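Local coordinates for ethylbenzene dehydrogenase alpha-subunit (Aromatoleum aromaticum, PDB 2IVF), which is the molybdenum-bearing subunit of a molybdopterin oxidoreductase, holding two pterin guanine dinucleotides, a molybdenum atom and an iron-sulfur cluster, at residues S778-V786 against I792-D800. Numbering follows the deposited sequence.
Sequences SRYAHANEV and IYPMRWHFD. With ACT (acetate ion), chain J.
W797 lays one face of its indole over the A783-N784 peptide: N784 N sits 3.5 Å above the ring plane, and N784 CA makes a CH-pi contact with the five-membered ring. At the indole edge, W797 NE1 donates in the ring plane to E785 OE1 (3.0 Å), which it meets from above the carboxylate plane. E785 OE2 turns its syn lone pair to R796 NH2 in a 2.6 Å salt bridge, carboxylate and guanidinium planes 44° apart. E785 reaches both partners by a chain bent at chi2 (-72°). R796 NE also donates to N784 OD1 (2.8 Å), from above the amide plane, and NH1 forms a second salt bridge with D800 OD2; with three nitrogens engaged, the guanidinium is fixed in rotation. The N784 amide joins both sides: N784 ND2 donates almost straight (172°) to Y793 O at 2.8 Å and rests over the centre of the Y793 ring. P794 CA lies over one face of the H782 imidazole in a CH-pi contact. Backbone bonds run from M795 N to H782 O (2.8 Å) and from W797 N to A783 O (2.9 Å), the latter at the start of helix 796-800, where M795 is the N-cap residue. The turn leaving helix 777-781, where A783 has positive phi, is thus tied to the first turn of helix 796-800; Y780 and H798 both touch helix 526-540, and H798 stacks on F805 and hydrogen-bonds K803 O through ND1.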
loop_
_atom_site.group_PDB
_atom_site.type_symbol
_atom_site.label_atom_id
_atom_site.label_comp_id
_atom_site.label_asym_id
_atom_site.label_seq_id
_atom_site.Cartn_x
_atom_site.Cartn_y
_atom_site.Cartn_z
ATOM N N SER A 778 -17.737 5.295 -21.066
ATOM C CA SER A 778 -17.645 6.369 -20.075
ATOM C C SER A 778 -18.116 7.722 -20.580
ATOM O O SER A 778 -18.614 8.535 -19.821
ATOM C CB SER A 778 -16.213 6.513 -19.581
ATOM O OG SER A 778 -15.813 5.454 -18.766
ATOM N N ARG A 779 -17.873 8.007 -21.847
ATOM C CA ARG A 779 -18.238 9.273 -22.398
ATOM C C ARG A 779 -19.722 9.532 -22.173
ATOM O O ARG A 779 -20.105 10.668 -21.903
ATOM C CB ARG A 779 -17.933 9.336 -23.885
ATOM C CG ARG A 779 -18.369 10.619 -24.488
ATOM C CD ARG A 779 -18.306 10.619 -25.967
ATOM N NE ARG A 779 -18.504 11.969 -26.522
ATOM C CZ ARG A 779 -17.629 12.983 -26.418
ATOM N NH1 ARG A 779 -16.461 12.854 -25.752
ATOM N NH2 ARG A 779 -17.924 14.160 -26.989
ATOM N N TYR A 780 -20.542 8.472 -22.262
ATOM C CA TYR A 780 -21.981 8.612 -22.152
ATOM C C TYR A 780 -22.448 8.241 -20.763
ATOM O O TYR A 780 -23.288 8.947 -20.227
ATOM C CB TYR A 780 -22.700 7.750 -23.185
ATOM C CG TYR A 780 -22.185 8.005 -24.559
ATOM C CD1 TYR A 780 -22.595 9.116 -25.270
ATOM C CD2 TYR A 780 -21.232 7.168 -25.127
ATOM C CE1 TYR A 780 -22.099 9.367 -26.531
ATOM C CE2 TYR A 780 -20.718 7.418 -26.397
ATOM C CZ TYR A 780 -21.155 8.518 -27.087
ATOM O OH TYR A 780 -20.615 8.785 -28.340
ATOM N N ALA A 781 -21.855 7.202 -20.162
ATOM C CA ALA A 781 -22.295 6.713 -18.865
ATOM C C ALA A 781 -22.118 7.820 -17.815
ATOM O O ALA A 781 -22.976 8.039 -16.960
ATOM C CB ALA A 781 -21.517 5.456 -18.433
ATOM N N HIS A 782 -20.941 8.447 -17.863
ATOM C CA HIS A 782 -20.537 9.421 -16.877
ATOM C C HIS A 782 -21.554 10.575 -16.828
ATOM O O HIS A 782 -21.742 11.235 -15.773
ATOM C CB HIS A 782 -19.107 9.879 -17.187
ATOM C CG HIS A 782 -18.643 11.006 -16.333
ATOM N ND1 HIS A 782 -18.364 10.868 -14.987
ATOM C CD2 HIS A 782 -18.469 12.313 -16.632
ATOM C CE1 HIS A 782 -18.007 12.048 -14.510
ATOM N NE2 HIS A 782 -18.095 12.948 -15.479
ATOM N N ALA A 783 -22.155 10.832 -17.986
ATOM C CA ALA A 783 -23.255 11.735 -18.184
ATOM C C ALA A 783 -22.949 13.155 -17.679
ATOM O O ALA A 783 -23.739 13.778 -16.956
ATOM C CB ALA A 783 -24.546 11.144 -17.589
ATOM N N ASN A 784 -21.749 13.612 -18.038
ATOM C CA ASN A 784 -21.269 14.984 -17.809
ATOM C C ASN A 784 -20.041 15.186 -18.703
ATOM O O ASN A 784 -19.399 14.192 -19.116
ATOM C CB ASN A 784 -20.889 15.212 -16.355
ATOM C CG ASN A 784 -20.892 16.671 -15.980
ATOM O OD1 ASN A 784 -21.231 17.542 -16.788
ATOM N ND2 ASN A 784 -20.537 16.952 -14.762
ATOM N N GLU A 785 -19.727 16.429 -19.034
ATOM C CA GLU A 785 -18.527 16.688 -19.789
ATOM C C GLU A 785 -17.442 16.973 -18.790
ATOM O O GLU A 785 -17.733 17.258 -17.597
ATOM C CB GLU A 785 -18.666 17.795 -20.844
ATOM C CG GLU A 785 -19.313 19.060 -20.463
ATOM C CD GLU A 785 -20.839 18.964 -20.268
ATOM O OE1 GLU A 785 -21.611 18.532 -21.167
ATOM O OE2 GLU A 785 -21.231 19.367 -19.177
ATOM N N VAL A 786 -16.207 16.808 -19.232
ATOM C CA VAL A 786 -15.054 17.132 -18.392
ATOM C C VAL A 786 -14.721 18.607 -18.588
ATOM O O VAL A 786 -14.648 19.073 -19.711
ATOM C CB VAL A 786 -13.834 16.258 -18.738
ATOM C CG1 VAL A 786 -12.625 16.745 -17.970
ATOM C CG2 VAL A 786 -14.119 14.704 -18.513
ATOM N N ILE A 792 -14.621 16.842 -11.380
ATOM C CA ILE A 792 -15.374 15.918 -12.199
ATOM C C ILE A 792 -16.436 15.343 -11.303
ATOM O O ILE A 792 -16.114 14.946 -10.237
ATOM C CB ILE A 792 -14.472 14.811 -12.746
ATOM C CG1 ILE A 792 -13.514 15.390 -13.803
ATOM C CG2 ILE A 792 -15.328 13.651 -13.380
ATOM C CD1 ILE A 792 -12.425 14.452 -14.267
ATOM N N TYR A 793 -17.692 15.329 -11.746
ATOM C CA TYR A 793 -18.757 14.590 -11.042
ATOM C C TYR A 793 -19.727 14.107 -12.119
ATOM O O TYR A 793 -19.828 14.708 -13.192
ATOM C CB TYR A 793 -19.500 15.458 -9.994
ATOM C CG TYR A 793 -20.292 16.585 -10.579
ATOM C CD1 TYR A 793 -19.705 17.829 -10.785
ATOM C CD2 TYR A 793 -21.632 16.445 -10.908
ATOM C CE1 TYR A 793 -20.430 18.877 -11.295
ATOM C CE2 TYR A 793 -22.342 17.465 -11.468
ATOM C CZ TYR A 793 -21.751 18.683 -11.637
ATOM O OH TYR A 793 -22.450 19.700 -12.166
ATOM N N PRO A 794 -20.412 13.000 -11.850
ATOM C CA PRO A 794 -21.276 12.420 -12.889
ATOM C C PRO A 794 -22.730 12.799 -12.811
ATOM O O PRO A 794 -23.181 13.381 -11.830
ATOM C CB PRO A 794 -21.147 10.918 -12.607
ATOM C CG PRO A 794 -21.188 10.874 -11.118
ATOM C CD PRO A 794 -20.411 12.157 -10.642
ATOM N N MET A 795 -23.447 12.452 -13.876
ATOM C CA MET A 795 -24.902 12.426 -13.944
ATOM C C MET A 795 -25.560 13.772 -14.129
ATOM O O MET A 795 -26.803 13.864 -14.102
ATOM C CB MET A 795 -25.500 11.674 -12.762
ATOM C CG MET A 795 -24.908 10.279 -12.580
ATOM S SD MET A 795 -25.709 9.367 -11.263
ATOM C CE MET A 795 -27.281 9.009 -12.031
ATOM N N ARG A 796 -24.750 14.810 -14.380
ATOM C CA ARG A 796 -25.278 16.152 -14.599
ATOM C C ARG A 796 -26.331 16.195 -15.715
ATOM O O ARG A 796 -27.264 16.937 -15.628
ATOM C CB ARG A 796 -24.161 17.110 -14.954
ATOM C CG ARG A 796 -24.543 18.563 -14.749
ATOM C CD ARG A 796 -23.506 19.535 -15.292
ATOM N NE ARG A 796 -23.329 19.375 -16.725
ATOM C CZ ARG A 796 -24.124 19.870 -17.664
ATOM N NH1 ARG A 796 -25.208 20.593 -17.370
ATOM N NH2 ARG A 796 -23.804 19.662 -18.928
ATOM N N TRP A 797 -26.129 15.448 -16.794
ATOM C CA TRP A 797 -27.094 15.474 -17.916
ATOM C C TRP A 797 -28.473 14.966 -17.487
ATOM O O TRP A 797 -29.532 15.444 -17.959
ATOM C CB TRP A 797 -26.577 14.638 -19.085
ATOM C CG TRP A 797 -25.300 15.113 -19.664
ATOM C CD1 TRP A 797 -24.782 16.374 -19.586
ATOM C CD2 TRP A 797 -24.403 14.362 -20.478
ATOM N NE1 TRP A 797 -23.583 16.438 -20.245
ATOM C CE2 TRP A 797 -23.319 15.224 -20.811
ATOM C CE3 TRP A 797 -24.407 13.054 -20.976
ATOM C CZ2 TRP A 797 -22.261 14.820 -21.618
ATOM C CZ3 TRP A 797 -23.334 12.643 -21.767
ATOM C CH2 TRP A 797 -22.261 13.516 -22.047
ATOM N N HIS A 798 -28.476 13.961 -16.628
ATOM C CA HIS A 798 -29.730 13.469 -16.094
ATOM C C HIS A 798 -30.437 14.536 -15.279
ATOM O O HIS A 798 -31.642 14.752 -15.450
ATOM C CB HIS A 798 -29.545 12.176 -15.302
ATOM C CG HIS A 798 -28.859 11.101 -16.093
ATOM N ND1 HIS A 798 -29.379 10.605 -17.262
ATOM C CD2 HIS A 798 -27.680 10.463 -15.900
ATOM C CE1 HIS A 798 -28.559 9.685 -17.750
ATOM N NE2 HIS A 798 -27.517 9.581 -16.940
ATOM N N PHE A 799 -29.706 15.223 -14.426
ATOM C CA PHE A 799 -30.326 16.230 -13.566
ATOM C C PHE A 799 -30.599 17.572 -14.242
ATOM O O PHE A 799 -31.766 18.039 -14.258
ATOM C CB PHE A 799 -29.509 16.414 -12.281
ATOM C CG PHE A 799 -30.051 17.470 -11.407
ATOM C CD1 PHE A 799 -31.269 17.289 -10.777
ATOM C CD2 PHE A 799 -29.356 18.669 -11.232
ATOM C CE1 PHE A 799 -31.814 18.291 -9.974
ATOM C CE2 PHE A 799 -29.878 19.678 -10.432
ATOM C CZ PHE A 799 -31.118 19.499 -9.810
ATOM N N ASP A 800 -29.567 18.209 -14.794
ATOM C CA ASP A 800 -29.728 19.527 -15.474
ATOM C C ASP A 800 -30.536 19.433 -16.738
ATOM O O ASP A 800 -31.350 20.294 -17.019
ATOM C CB ASP A 800 -28.368 20.156 -15.850
ATOM C CG ASP A 800 -27.663 20.812 -14.651
ATOM O OD1 ASP A 800 -28.312 20.998 -13.596
ATOM O OD2 ASP A 800 -26.468 21.152 -14.763
HETATM C C ACT J . -15.922 16.806 -22.981
HETATM O O ACT J . -15.923 16.153 -21.898
HETATM O OXT ACT J . -14.831 17.349 -23.344
HETATM C CH3 ACT J . -17.160 16.927 -23.831
#